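Local coordinates for conserved exported protein (Bacteroides fragilis, PDB 3CLW) that is of unknown function but probably hydrolyses O-glycosidic bonds, as expected of a TIM-barrel protein related to glycoside hydrolase family 30, at residues D249-I252 against H253-Y257; I469-N472 against L473-M476; S167-H170 against F171-G175; N377-S380 against L381-D384; L152-D155 against K156-D159. All coordinates share one frame; numbering follows the deposited sequence.

Contact 1: residues D249-I252 against H253-Y257; sequences DDII and HSMFY
The carbonyl oxygen of I252 accepts a 2.8 Å hydrogen bond from F256 N, the shortest of three i to i+4 backbone bonds that build this short helix. S254 N bonds D250 O and M255 N bonds I251 O, each at 3.0 Å. D250 occupies the N-cap position, yet its carboxylate makes no direct capping bond. A single water stands in: it donates to D250 OD1 (2.9 Å) and accepts from H253 N (2.7 Å), so the H253 N-H, in the first turn, is satisfied by solvent. With CG swung opposite the backbone N (chi1 -165°), the D250 carboxylate folds back over this turn, bringing OD2 near S254 CB.

Hydrophobic packing continues the contact. I251 lies alongside both M255 and F256, its CD1 resting 3.9 Å from M255 SD while CG2 approaches F256 CE1; these groups pack against P230 and I229 of strand 226-232. On another side, I252 CG2 touches the Y257 ring at CE2 (3.8 Å). H253 ND1 sits 3.5 Å above the centre of the Y257 ring. E298 takes hydrogen bonds from both residues, through its carboxylate to H253 NE2 and its carbonyl to Y257 OH. The turn thus carries a water bridge between D250 OD1 and H253 N at its start and a doubly tied aromatic pair towards its end, where the E298 carboxylate would tend to stabilise positive charge on H253.

Contact 2: residues I469-N472 against L473-M476; sequences IDKN and LRYM
Between N472 and R474 the chain turns sharply through L473, whose left-handed backbone conformation (phi 41°) lets L473 and R474 both face L466 in a G1 beta bulge. The turn brings the R474 side chain back toward N472, two residues earlier. Its guanidinium points an edge at the carbonyl oxygen of N472, and NE donates a weak hydrogen bond to N472 O at 3.3 Å. A water lies 2.6 Å from N472 O, probably donating to it, and accepts from R474 NH1 at 3.0 Å, so the arginine reaches one acceptor both directly and through solvent. Bends at chi2 (-74°) and chi3 (96°) curl the arginine into this position.

The aliphatic part of R474 is covered by lysine: K471 CB lies 3.6 Å from R474 CG, the two chains slanting across each other. Farther along, K471 CE comes within 4.1 Å of M476 CE, where the lysine and methionine chains cross at about a right angle. N472 directs its amide elsewhere, its OD1 bonding K391 NZ.

This turn links the antiparallel strands 461-467 and 474-480. M476 leans on V464 and L466 of the first strand, whereas L473 packs onto W394 and A397 of helix 391-400.

Contact 3: residues S167-H170 against F171-G175; sequences SAQH and FREQG
H170 drives the edge of its imidazole into the face of the F171 ring, a T-shaped pair with centroids 4.6 Å apart and planes at 84°. The closest point is H170 CD2, 3.5 Å above the middle of the phenyl ring. The histidine reaches it because its CG is anti to the backbone N (chi1 171°), which lays the imidazole beside the next residue. F171 is held from a second direction as well: S167 O lies at the edge of its ring, near the plane, 3.0 Å from CD1, while the same oxygen accepts the F171 N-H at 3.1 Å. R172 N bonds A168 O at 2.8 Å.

This compact side belongs to helix 157-173, one of the helices around the TIM barrel. A168 and F171 rest on V178 of strand 178-182, F171 also reaches Q111 and M114 of helix 108-119, and R172 bonds the V178 carbonyl through NH1. The helix closes in a Schellman motif at G175, which has positive phi (91°) and whose N-H returns to R172 O at 2.9 Å.

Packing is looser on the outer side. Q169 and E173 slant past each other, amide and carboxylate planes well out of parallel, with Q169 CG 3.6 Å from E173 OE2. Q174 CG covers a face of the H170 imidazole in a CH-pi contact, 4.2 Å from the centroid and displaced toward the rim, while F104 also stacks with the histidine. Q174 and E173 are solvent-exposed at this end of the helix, and Q174 N makes weak bonds to H170 O and F171 O.

Contact 4: residues N377-S380 against L381-D384; sequences NGLS and LQYD
S380 O accepts the N-H of Y383 at 2.9 Å and a weaker bond from D384 N at 3.4 Å, so one carbonyl serves two successive amides. Two further i to i+3 bonds precede it: L381 N to G378 O and Q382 N to L379 O, each 3.2 Å long. These i to i+3 bonds are those of a 3-10 turn.

The hydroxyl of S380 is occupied from two directions. It appears to donate to N377 O, though OG is modelled too close for the bond's details to be trusted, and it accepts from a water 2.8 Å from OG. That water also donates to D384 O, likewise at 2.8 Å, linking the S380 side chain to the backbone of D384. OG takes the crowded position between backbone N and carbonyl carbon (chi1 66°), facing back to N377. S380 N has a weak bond to N377 OD1.

L379 and Q382 run side by side, with L379 CD2 3.8 Å from Q382 NE2, whose amide bonds S88 OG. D384 OD1 forms a salt bridge to K41. Lying between strands 368-371 and 386-389, the turn is tied to the end of helix 30-36 by N36 ND2 on Q382 O, and to the following loop by W37 NE1 on L381 O.

Contact 5: residues L152-D155 against K156-D159; sequences LQND and KFDD
The ammonium of K156 is gripped by two side chains of the turn that K156 closes: NZ donates to Q153 OE1 at 2.7 Å and to D155 OD1 at 3.2 Å, the latter a salt bridge. The carboxylate oxygen is met on its syn side, 18° out of plane, whereas the lysine stands above the plane of the Q153 amide carbonyl. Bends at chi2 (-76°) and chi4 fold K156 back along both partners. Its backbone takes part too, with K156 N bonding Q153 O at 2.9 Å to close a type I beta turn from Q153 to K156.

Beneath the polar layer, L152 supplies the packing. Its CD1 touches K156 CB, and CD2 sits squarely over one face of the F157 ring in a CH-pi contact, 4.0 Å from the centroid. R209, from helix 204-221, makes a cation-pi contact with the same ring and also bonds the N154 carbonyl through NH1.

At the first helical turn D155 O faces D158 OD1 at 2.9 Å and D159 OD2 at 3.0 Å. These approaches between acceptors are doubtful as modelled and carry no interpretation. R162 pairs with D158 OD2. The chemistry is therefore divided: the lysine probably offsets the charge of D155 on one side of the turn, while acidic groups gather where helix 157-173 begins, an arrangement in keeping with the positive end of its dipole.

Along the chain the order is contact 5, contact 3, contact 1, contact 4 and contact 2. Contacts 5 and 3 share helix 157-173, one at its start and the other at its end, with centres 23 Å apart. Contact 1 forms a shorter helix, between strands 226-232 and 270-276 of the barrel, and its nearest atoms lie about 10 Å from contact 5. Contact 4 lies in the connection between strands 368-371 and 386-389, and contact 2 at the turn from strand 461-467 into strand 474-480, their centres 30 Å apart; both are across the chain's centre from contact 1. Thus contacts 5, 3 and 1 shape helices that flank the barrel strands, whereas contacts 4 and 2 shape later strand connections; none touches another.

Contact 1: residues D249-I252 against H253-Y257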
loop_
_atom_site.group_PDB
_atom_site.type_symbol
_atom_site.label_atom_id
_atom_site.label_comp_id
_atom_site.label_asym_id
_atom_site.label_seq_id
_atom_site.Cartn_x
_atom_site.Cartn_y
_atom_site.Cartn_z
ATOM N N ASP A 249 11.179 -2.817 -17.591
ATOM C CA ASP A 249 11.423 -4.040 -16.851
ATOM C C ASP A 249 12.844 -3.998 -16.315
ATOM O O ASP A 249 13.516 -2.949 -16.372
ATOM C CB ASP A 249 11.179 -5.289 -17.717
ATOM C CG ASP A 249 12.207 -5.443 -18.851
ATOM O OD1 ASP A 249 12.200 -6.518 -19.495
ATOM O OD2 ASP A 249 13.001 -4.497 -19.101
ATOM N N ASP A 250 13.287 -5.123 -15.771
ATOM C CA ASP A 250 14.643 -5.255 -15.235
ATOM C C ASP A 250 14.997 -4.185 -14.204
ATOM O O ASP A 250 16.169 -3.773 -14.089
ATOM C CB ASP A 250 15.673 -5.274 -16.386
ATOM C CG ASP A 250 17.032 -5.756 -15.938
ATOM O OD1 ASP A 250 17.069 -6.721 -15.152
ATOM O OD2 ASP A 250 18.064 -5.145 -16.353
ATOM N N ILE A 251 13.980 -3.735 -13.455
ATOM C CA ILE A 251 14.129 -2.645 -12.485
ATOM C C ILE A 251 15.236 -2.906 -11.456
ATOM O O ILE A 251 16.086 -2.048 -11.225
ATOM C CB ILE A 251 12.777 -2.303 -11.754
ATOM C CG1 ILE A 251 11.727 -1.763 -12.748
ATOM C CG2 ILE A 251 13.008 -1.362 -10.564
ATOM C CD1 ILE A 251 12.073 -0.434 -13.467
ATOM N N ILE A 252 15.236 -4.076 -10.835
ATOM C CA ILE A 252 16.219 -4.315 -9.795
ATOM C C ILE A 252 17.669 -4.132 -10.293
ATOM O O ILE A 252 18.419 -3.352 -9.717
ATOM C CB ILE A 252 16.008 -5.676 -9.079
ATOM C CG1 ILE A 252 14.642 -5.667 -8.335
ATOM C CG2 ILE A 252 17.167 -5.944 -8.128
ATOM C CD1 ILE A 252 14.152 -7.040 -7.801
ATOM N N HIS A 253 18.048 -4.823 -11.371
ATOM C CA HIS A 253 19.451 -4.829 -11.797
ATOM C C HIS A 253 19.849 -3.546 -12.503
ATOM O O HIS A 253 20.965 -3.039 -12.306
ATOM C CB HIS A 253 19.799 -6.062 -12.648
ATOM C CG HIS A 253 20.001 -7.303 -11.838
ATOM N ND1 HIS A 253 21.213 -7.638 -11.275
ATOM C CD2 HIS A 253 19.137 -8.278 -11.465
ATOM C CE1 HIS A 253 21.101 -8.780 -10.624
ATOM N NE2 HIS A 253 19.848 -9.188 -10.722
ATOM N N SER A 254 18.927 -3.014 -13.290
ATOM C CA SER A 254 19.210 -1.844 -14.092
ATOM C C SER A 254 19.218 -0.551 -13.274
ATOM O O SER A 254 19.968 0.367 -13.589
ATOM C CB SER A 254 18.203 -1.749 -15.218
ATOM O OG SER A 254 18.408 -0.565 -15.942
ATOM N N MET A 255 18.403 -0.507 -12.215
ATOM C CA MET A 255 18.185 0.712 -11.406
ATOM C C MET A 255 18.750 0.614 -9.985
ATOM O O MET A 255 19.160 1.633 -9.415
ATOM C CB MET A 255 16.689 1.131 -11.380
ATOM C CG MET A 255 16.075 1.453 -12.781
ATOM S SD MET A 255 14.577 2.478 -12.931
ATOM C CE MET A 255 15.342 4.072 -12.823
ATOM N N PHE A 256 18.768 -0.591 -9.412
ATOM C CA PHE A 256 19.145 -0.744 -8.014
ATOM C C PHE A 256 20.392 -1.633 -7.774
ATOM O O PHE A 256 20.603 -2.142 -6.666
ATOM C CB PHE A 256 17.926 -1.191 -7.186
ATOM C CG PHE A 256 16.831 -0.130 -7.084
ATOM C CD1 PHE A 256 15.816 -0.056 -8.028
ATOM C CD2 PHE A 256 16.839 0.804 -6.034
ATOM C CE1 PHE A 256 14.809 0.930 -7.920
ATOM C CE2 PHE A 256 15.840 1.782 -5.919
ATOM C CZ PHE A 256 14.833 1.854 -6.862
ATOM N N TYR A 257 21.202 -1.801 -8.824
ATOM C CA TYR A 257 22.601 -2.272 -8.716
ATOM C C TYR A 257 23.526 -1.125 -9.104
ATOM O O TYR A 257 23.159 -0.259 -9.893
ATOM C CB TYR A 257 22.861 -3.487 -9.612
ATOM C CG TYR A 257 22.533 -4.803 -8.954
ATOM C CD1 TYR A 257 23.520 -5.793 -8.790
ATOM C CD2 TYR A 257 21.247 -5.064 -8.484
ATOM C CE1 TYR A 257 23.226 -7.018 -8.172
ATOM C CE2 TYR A 257 20.942 -6.256 -7.870
ATOM C CZ TYR A 257 21.928 -7.243 -7.707
ATOM O OH TYR A 257 21.607 -8.438 -7.089
HETATM O O HOH W 1 16.499 -6.874 -12.287
#

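Contact 2: residues I469-N472 against L473-M476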
loop_
_atom_site.group_PDB
_atom_site.type_symbol
_atom_site.label_atom_id
_atom_site.label_comp_id
_atom_site.label_asym_id
_atom_site.label_seq_id
_atom_site.Cartn_x
_atom_site.Cartn_y
_atom_site.Cartn_z
ATOM N N ILE A 469 -14.910 -15.619 9.926
ATOM C CA ILE A 469 -16.206 -15.364 9.286
ATOM C C ILE A 469 -17.165 -14.609 10.219
ATOM O O ILE A 469 -17.946 -13.814 9.752
ATOM C CB ILE A 469 -16.860 -16.686 8.696
ATOM C CG1 ILE A 469 -18.064 -16.351 7.829
ATOM C CG2 ILE A 469 -17.264 -17.644 9.796
ATOM C CD1 ILE A 469 -18.698 -17.542 7.127
ATOM N N ASP A 470 -17.060 -14.835 11.525
ATOM C CA ASP A 470 -17.924 -14.211 12.534
ATOM C C ASP A 470 -17.325 -13.005 13.293
ATOM O O ASP A 470 -18.054 -12.258 13.951
ATOM C CB ASP A 470 -18.233 -15.259 13.617
ATOM C CG ASP A 470 -19.107 -16.380 13.124
ATOM O OD1 ASP A 470 -20.060 -16.128 12.330
ATOM O OD2 ASP A 470 -18.822 -17.532 13.525
ATOM N N LYS A 471 -15.998 -12.849 13.248
ATOM C CA LYS A 471 -15.290 -11.936 14.144
ATOM C C LYS A 471 -14.453 -10.889 13.394
ATOM O O LYS A 471 -13.682 -11.231 12.487
ATOM C CB LYS A 471 -14.404 -12.752 15.094
ATOM C CG LYS A 471 -15.183 -13.573 16.148
ATOM C CD LYS A 471 -14.403 -14.777 16.723
ATOM C CE LYS A 471 -15.162 -15.450 17.913
ATOM N NZ LYS A 471 -16.643 -15.776 17.631
ATOM N N ASN A 472 -14.623 -9.614 13.757
ATOM C CA ASN A 472 -13.775 -8.541 13.247
ATOM C C ASN A 472 -12.701 -8.216 14.281
ATOM O O ASN A 472 -12.915 -7.392 15.153
ATOM C CB ASN A 472 -14.584 -7.278 12.956
ATOM C CG ASN A 472 -15.682 -7.487 11.874
ATOM O OD1 ASN A 472 -15.609 -8.382 11.020
ATOM N ND2 ASN A 472 -16.700 -6.633 11.924
ATOM N N LEU A 473 -11.549 -8.868 14.190
ATOM C CA LEU A 473 -10.434 -8.616 15.123
ATOM C C LEU A 473 -10.924 -8.451 16.563
ATOM O O LEU A 473 -10.782 -7.400 17.189
ATOM C CB LEU A 473 -9.561 -7.438 14.656
ATOM C CG LEU A 473 -8.136 -7.375 15.231
ATOM C CD1 LEU A 473 -7.339 -8.651 14.929
ATOM C CD2 LEU A 473 -7.413 -6.174 14.679
ATOM N N ARG A 474 -11.515 -9.519 17.073
ATOM C CA ARG A 474 -12.122 -9.530 18.401
ATOM C C ARG A 474 -11.084 -9.913 19.420
ATOM O O ARG A 474 -10.339 -10.870 19.221
ATOM C CB ARG A 474 -13.243 -10.565 18.467
ATOM C CG ARG A 474 -14.466 -10.238 17.675
ATOM C CD ARG A 474 -15.288 -9.156 18.338
ATOM N NE ARG A 474 -14.942 -7.862 17.763
ATOM C CZ ARG A 474 -15.572 -6.726 18.040
ATOM N NH1 ARG A 474 -15.163 -5.605 17.456
ATOM N NH2 ARG A 474 -16.616 -6.711 18.888
ATOM N N TYR A 475 -11.043 -9.183 20.523
ATOM C CA TYR A 475 -10.127 -9.509 21.586
ATOM C C TYR A 475 -10.600 -10.778 22.318
ATOM O O TYR A 475 -11.769 -10.871 22.721
ATOM C CB TYR A 475 -9.967 -8.326 22.545
ATOM C CG TYR A 475 -9.162 -8.649 23.789
ATOM C CD1 TYR A 475 -7.870 -9.161 23.685
ATOM C CD2 TYR A 475 -9.693 -8.438 25.065
ATOM C CE1 TYR A 475 -7.124 -9.453 24.800
ATOM C CE2 TYR A 475 -8.944 -8.735 26.206
ATOM C CZ TYR A 475 -7.659 -9.244 26.065
ATOM O OH TYR A 475 -6.880 -9.547 27.173
ATOM N N MET A 476 -9.690 -11.741 22.485
ATOM C CA MET A 476 -10.054 -13.039 23.037
ATOM C C MET A 476 -9.463 -13.319 24.421
ATOM O O MET A 476 -9.452 -14.468 24.871
ATOM C CB MET A 476 -9.696 -14.161 22.054
ATOM C CG MET A 476 -10.362 -14.043 20.673
ATOM S SD MET A 476 -12.177 -14.125 20.567
ATOM C CE MET A 476 -12.412 -15.862 20.949
HETATM O O HOH W 2 -12.382 -5.144 16.427
#

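Contact 3: residues S167-H170 against F171-G175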
loop_
_atom_site.group_PDB
_atom_site.type_symbol
_atom_site.label_atom_id
_atom_site.label_comp_id
_atom_site.label_asym_id
_atom_site.label_seq_id
_atom_site.Cartn_x
_atom_site.Cartn_y
_atom_site.Cartn_z
ATOM N N SER A 167 4.883 21.358 -3.637
ATOM C CA SER A 167 3.650 20.833 -3.021
ATOM C C SER A 167 3.959 20.155 -1.678
ATOM O O SER A 167 3.284 20.425 -0.661
ATOM C CB SER A 167 2.948 19.835 -3.953
ATOM O OG SER A 167 2.511 20.437 -5.146
ATOM N N ALA A 168 4.958 19.263 -1.681
ATOM C CA ALA A 168 5.411 18.646 -0.440
ATOM C C ALA A 168 5.856 19.700 0.566
ATOM O O ALA A 168 5.513 19.624 1.751
ATOM C CB ALA A 168 6.554 17.607 -0.671
ATOM N N GLN A 169 6.617 20.674 0.094
ATOM C CA GLN A 169 7.134 21.699 1.002
ATOM C C GLN A 169 6.016 22.527 1.586
ATOM O O GLN A 169 6.055 22.850 2.771
ATOM C CB GLN A 169 8.143 22.617 0.332
ATOM C CG GLN A 169 8.841 23.575 1.317
ATOM C CD GLN A 169 9.982 24.383 0.641
ATOM O OE1 GLN A 169 10.014 24.551 -0.588
ATOM N NE2 GLN A 169 10.911 24.866 1.441
ATOM N N HIS A 170 5.040 22.885 0.762
ATOM C CA HIS A 170 3.830 23.573 1.245
ATOM C C HIS A 170 3.194 22.837 2.414
ATOM O O HIS A 170 2.922 23.423 3.447
ATOM C CB HIS A 170 2.779 23.730 0.157
ATOM C CG HIS A 170 1.474 24.218 0.682
ATOM N ND1 HIS A 170 1.215 25.556 0.904
ATOM C CD2 HIS A 170 0.358 23.545 1.068
ATOM C CE1 HIS A 170 0.002 25.682 1.419
ATOM N NE2 HIS A 170 -0.546 24.480 1.503
ATOM N N PHE A 171 2.968 21.545 2.243
ATOM C CA PHE A 171 2.320 20.772 3.293
ATOM C C PHE A 171 3.229 20.527 4.510
ATOM O O PHE A 171 2.733 20.480 5.653
ATOM C CB PHE A 171 1.664 19.516 2.714
ATOM C CG PHE A 171 0.432 19.838 1.902
ATOM C CD1 PHE A 171 0.511 19.979 0.520
ATOM C CD2 PHE A 171 -0.776 20.110 2.542
ATOM C CE1 PHE A 171 -0.604 20.338 -0.245
ATOM C CE2 PHE A 171 -1.932 20.459 1.804
ATOM C CZ PHE A 171 -1.830 20.575 0.390
ATOM N N ARG A 172 4.554 20.472 4.284
ATOM C CA ARG A 172 5.486 20.441 5.432
ATOM C C ARG A 172 5.380 21.698 6.275
ATOM O O ARG A 172 5.395 21.622 7.520
ATOM C CB ARG A 172 6.950 20.131 5.023
ATOM C CG ARG A 172 7.106 18.727 4.368
ATOM C CD ARG A 172 8.556 18.324 4.111
ATOM N NE ARG A 172 9.229 18.105 5.363
ATOM C CZ ARG A 172 9.237 16.952 6.037
ATOM N NH1 ARG A 172 8.627 15.861 5.580
ATOM N NH2 ARG A 172 9.865 16.885 7.196
ATOM N N GLU A 173 5.246 22.836 5.604
ATOM C CA GLU A 173 5.143 24.155 6.278
ATOM C C GLU A 173 3.790 24.359 6.996
ATOM O O GLU A 173 3.642 25.255 7.816
ATOM C CB GLU A 173 5.500 25.297 5.312
ATOM C CG GLU A 173 7.013 25.265 4.891
ATOM C CD GLU A 173 7.364 26.239 3.761
ATOM O OE1 GLU A 173 6.442 26.815 3.127
ATOM O OE2 GLU A 173 8.578 26.430 3.506
ATOM N N GLN A 174 2.823 23.490 6.669
ATOM C CA GLN A 174 1.579 23.347 7.400
ATOM C C GLN A 174 1.608 22.266 8.488
ATOM O O GLN A 174 0.584 21.968 9.077
ATOM C CB GLN A 174 0.468 22.988 6.426
ATOM C CG GLN A 174 0.348 23.934 5.285
ATOM C CD GLN A 174 -0.651 24.981 5.541
ATOM O OE1 GLN A 174 -0.394 25.973 6.231
ATOM N NE2 GLN A 174 -1.845 24.769 4.991
ATOM N N GLY A 175 2.753 21.651 8.733
ATOM C CA GLY A 175 2.853 20.669 9.783
ATOM C C GLY A 175 2.582 19.232 9.378
ATOM O O GLY A 175 2.413 18.371 10.252
#

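Contact 4: residues N377-S380 against L381-D384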
loop_
_atom_site.group_PDB
_atom_site.type_symbol
_atom_site.label_atom_id
_atom_site.label_comp_id
_atom_site.label_asym_id
_atom_site.label_seq_id
_atom_site.Cartn_x
_atom_site.Cartn_y
_atom_site.Cartn_z
ATOM N N ASN A 377 -28.328 5.728 -6.216
ATOM C CA ASN A 377 -27.370 5.172 -7.172
ATOM C C ASN A 377 -25.904 5.324 -6.669
ATOM O O ASN A 377 -25.664 5.841 -5.553
ATOM C CB ASN A 377 -27.607 5.774 -8.573
ATOM C CG ASN A 377 -27.396 7.287 -8.623
ATOM O OD1 ASN A 377 -26.814 7.892 -7.716
ATOM N ND2 ASN A 377 -27.861 7.908 -9.705
ATOM N N GLY A 378 -24.943 4.872 -7.474
ATOM C CA GLY A 378 -23.518 4.969 -7.112
ATOM C C GLY A 378 -22.989 6.391 -7.119
ATOM O O GLY A 378 -22.111 6.734 -6.335
ATOM N N LEU A 379 -23.537 7.237 -7.989
ATOM C CA LEU A 379 -23.140 8.649 -8.039
ATOM C C LEU A 379 -23.560 9.409 -6.805
ATOM O O LEU A 379 -22.950 10.421 -6.487
ATOM C CB LEU A 379 -23.687 9.372 -9.271
ATOM C CG LEU A 379 -22.890 9.265 -10.571
ATOM C CD1 LEU A 379 -23.747 9.828 -11.716
ATOM C CD2 LEU A 379 -21.519 9.973 -10.486
ATOM N N SER A 380 -24.588 8.924 -6.103
ATOM C CA SER A 380 -25.033 9.591 -4.894
ATOM C C SER A 380 -23.960 9.510 -3.810
ATOM O O SER A 380 -23.937 10.340 -2.925
ATOM C CB SER A 380 -26.332 8.996 -4.377
ATOM O OG SER A 380 -26.097 7.668 -3.968
ATOM N N LEU A 381 -23.096 8.492 -3.892
ATOM C CA LEU A 381 -21.958 8.308 -2.957
ATOM C C LEU A 381 -20.969 9.452 -2.971
ATOM O O LEU A 381 -20.147 9.553 -2.040
ATOM C CB LEU A 381 -21.233 6.968 -3.190
ATOM C CG LEU A 381 -22.039 5.726 -2.769
ATOM C CD1 LEU A 381 -21.417 4.417 -3.291
ATOM C CD2 LEU A 381 -22.206 5.676 -1.263
ATOM N N GLN A 382 -21.031 10.321 -3.984
ATOM C CA GLN A 382 -20.220 11.565 -3.955
ATOM C C GLN A 382 -20.625 12.497 -2.776
ATOM O O GLN A 382 -19.830 13.334 -2.285
ATOM C CB GLN A 382 -20.279 12.293 -5.306
ATOM C CG GLN A 382 -19.605 11.507 -6.429
ATOM C CD GLN A 382 -19.464 12.253 -7.762
ATOM O OE1 GLN A 382 -20.072 13.299 -7.981
ATOM N NE2 GLN A 382 -18.642 11.704 -8.660
ATOM N N TYR A 383 -21.846 12.296 -2.283
ATOM C CA TYR A 383 -22.444 13.180 -1.282
ATOM C C TYR A 383 -22.650 12.585 0.107
ATOM O O TYR A 383 -22.498 13.292 1.084
ATOM C CB TYR A 383 -23.779 13.772 -1.822
ATOM C CG TYR A 383 -23.584 14.408 -3.182
ATOM C CD1 TYR A 383 -22.739 15.508 -3.339
ATOM C CD2 TYR A 383 -24.207 13.886 -4.312
ATOM C CE1 TYR A 383 -22.531 16.067 -4.589
ATOM C CE2 TYR A 383 -24.013 14.439 -5.565
ATOM C CZ TYR A 383 -23.177 15.525 -5.699
ATOM O OH TYR A 383 -22.984 16.094 -6.944
ATOM N N ASP A 384 -23.034 11.311 0.170
ATOM C CA ASP A 384 -23.397 10.613 1.417
ATOM C C ASP A 384 -23.501 9.112 1.108
ATOM O O ASP A 384 -23.650 8.732 -0.043
ATOM C CB ASP A 384 -24.763 11.120 1.907
ATOM C CG ASP A 384 -25.010 10.853 3.374
ATOM O OD1 ASP A 384 -24.253 10.097 4.010
ATOM O OD2 ASP A 384 -26.006 11.386 3.910
HETATM O O HOH W 3 -25.857 7.462 -1.226
#

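Contact 5: residues L152-D155 against K156-D159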
loop_
_atom_site.group_PDB
_atom_site.type_symbol
_atom_site.label_atom_id
_atom_site.label_comp_id
_atom_site.label_asym_id
_atom_site.label_seq_id
_atom_site.Cartn_x
_atom_site.Cartn_y
_atom_site.Cartn_z
ATOM N N LEU A 152 5.226 13.505 -20.896
ATOM C CA LEU A 152 5.782 14.710 -20.276
ATOM C C LEU A 152 6.778 15.314 -21.250
ATOM O O LEU A 152 7.562 14.614 -21.864
ATOM C CB LEU A 152 6.465 14.397 -18.929
ATOM C CG LEU A 152 7.201 15.528 -18.213
ATOM C CD1 LEU A 152 6.245 16.590 -17.683
ATOM C CD2 LEU A 152 8.026 14.987 -17.085
ATOM N N GLN A 153 6.718 16.623 -21.423
ATOM C CA GLN A 153 7.594 17.253 -22.373
ATOM C C GLN A 153 9.053 17.173 -21.922
ATOM O O GLN A 153 9.350 17.116 -20.712
ATOM C CB GLN A 153 7.113 18.672 -22.646
ATOM C CG GLN A 153 5.829 18.649 -23.412
ATOM C CD GLN A 153 5.298 20.021 -23.697
ATOM O OE1 GLN A 153 5.408 20.930 -22.873
ATOM N NE2 GLN A 153 4.725 20.192 -24.885
ATOM N N ASN A 154 9.953 17.132 -22.904
ATOM C CA ASN A 154 11.376 16.837 -22.690
ATOM C C ASN A 154 12.106 17.800 -21.789
ATOM O O ASN A 154 13.119 17.445 -21.202
ATOM C CB ASN A 154 12.118 16.823 -24.041
ATOM C CG ASN A 154 12.394 15.447 -24.518
ATOM O OD1 ASN A 154 12.523 14.510 -23.707
ATOM N ND2 ASN A 154 12.504 15.284 -25.847
ATOM N N ASP A 155 11.637 19.031 -21.732
ATOM C CA ASP A 155 12.261 20.028 -20.896
ATOM C C ASP A 155 11.443 20.303 -19.631
ATOM O O ASP A 155 11.637 21.334 -19.000
ATOM C CB ASP A 155 12.404 21.320 -21.690
ATOM C CG ASP A 155 11.060 21.933 -22.046
ATOM O OD1 ASP A 155 10.052 21.183 -22.119
ATOM O OD2 ASP A 155 11.011 23.163 -22.243
ATOM N N LYS A 156 10.512 19.412 -19.289
ATOM C CA LYS A 156 9.647 19.625 -18.115
ATOM C C LYS A 156 9.864 18.628 -16.964
ATOM O O LYS A 156 9.048 18.549 -16.041
ATOM C CB LYS A 156 8.147 19.691 -18.497
ATOM C CG LYS A 156 7.786 20.582 -19.685
ATOM C CD LYS A 156 7.805 22.074 -19.368
ATOM C CE LYS A 156 6.925 22.859 -20.365
ATOM N NZ LYS A 156 7.238 22.623 -21.832
ATOM N N PHE A 157 10.940 17.856 -17.017
ATOM C CA PHE A 157 11.272 16.972 -15.916
ATOM C C PHE A 157 11.641 17.829 -14.727
ATOM O O PHE A 157 11.242 17.522 -13.614
ATOM C CB PHE A 157 12.387 15.988 -16.244
ATOM C CG PHE A 157 12.000 14.899 -17.232
ATOM C CD1 PHE A 157 11.729 15.197 -18.572
ATOM C CD2 PHE A 157 11.917 13.580 -16.829
ATOM C CE1 PHE A 157 11.409 14.159 -19.501
ATOM C CE2 PHE A 157 11.591 12.551 -17.748
ATOM C CZ PHE A 157 11.349 12.850 -19.084
ATOM N N ASP A 158 12.345 18.931 -14.954
ATOM C CA ASP A 158 12.673 19.824 -13.848
ATOM C C ASP A 158 11.446 20.591 -13.316
ATOM O O ASP A 158 11.262 20.681 -12.100
ATOM C CB ASP A 158 13.836 20.757 -14.206
ATOM C CG ASP A 158 13.513 21.686 -15.358
ATOM O OD1 ASP A 158 12.809 21.296 -16.319
ATOM O OD2 ASP A 158 13.973 22.831 -15.302
ATOM N N ASP A 159 10.616 21.115 -14.225
ATOM C CA ASP A 159 9.353 21.771 -13.869
ATOM C C ASP A 159 8.451 20.851 -13.027
ATOM O O ASP A 159 7.905 21.271 -11.997
ATOM C CB ASP A 159 8.585 22.222 -15.126
ATOM C CG ASP A 159 9.407 23.114 -16.020
ATOM O OD1 ASP A 159 9.160 24.322 -16.050
ATOM O OD2 ASP A 159 10.321 22.617 -16.683
#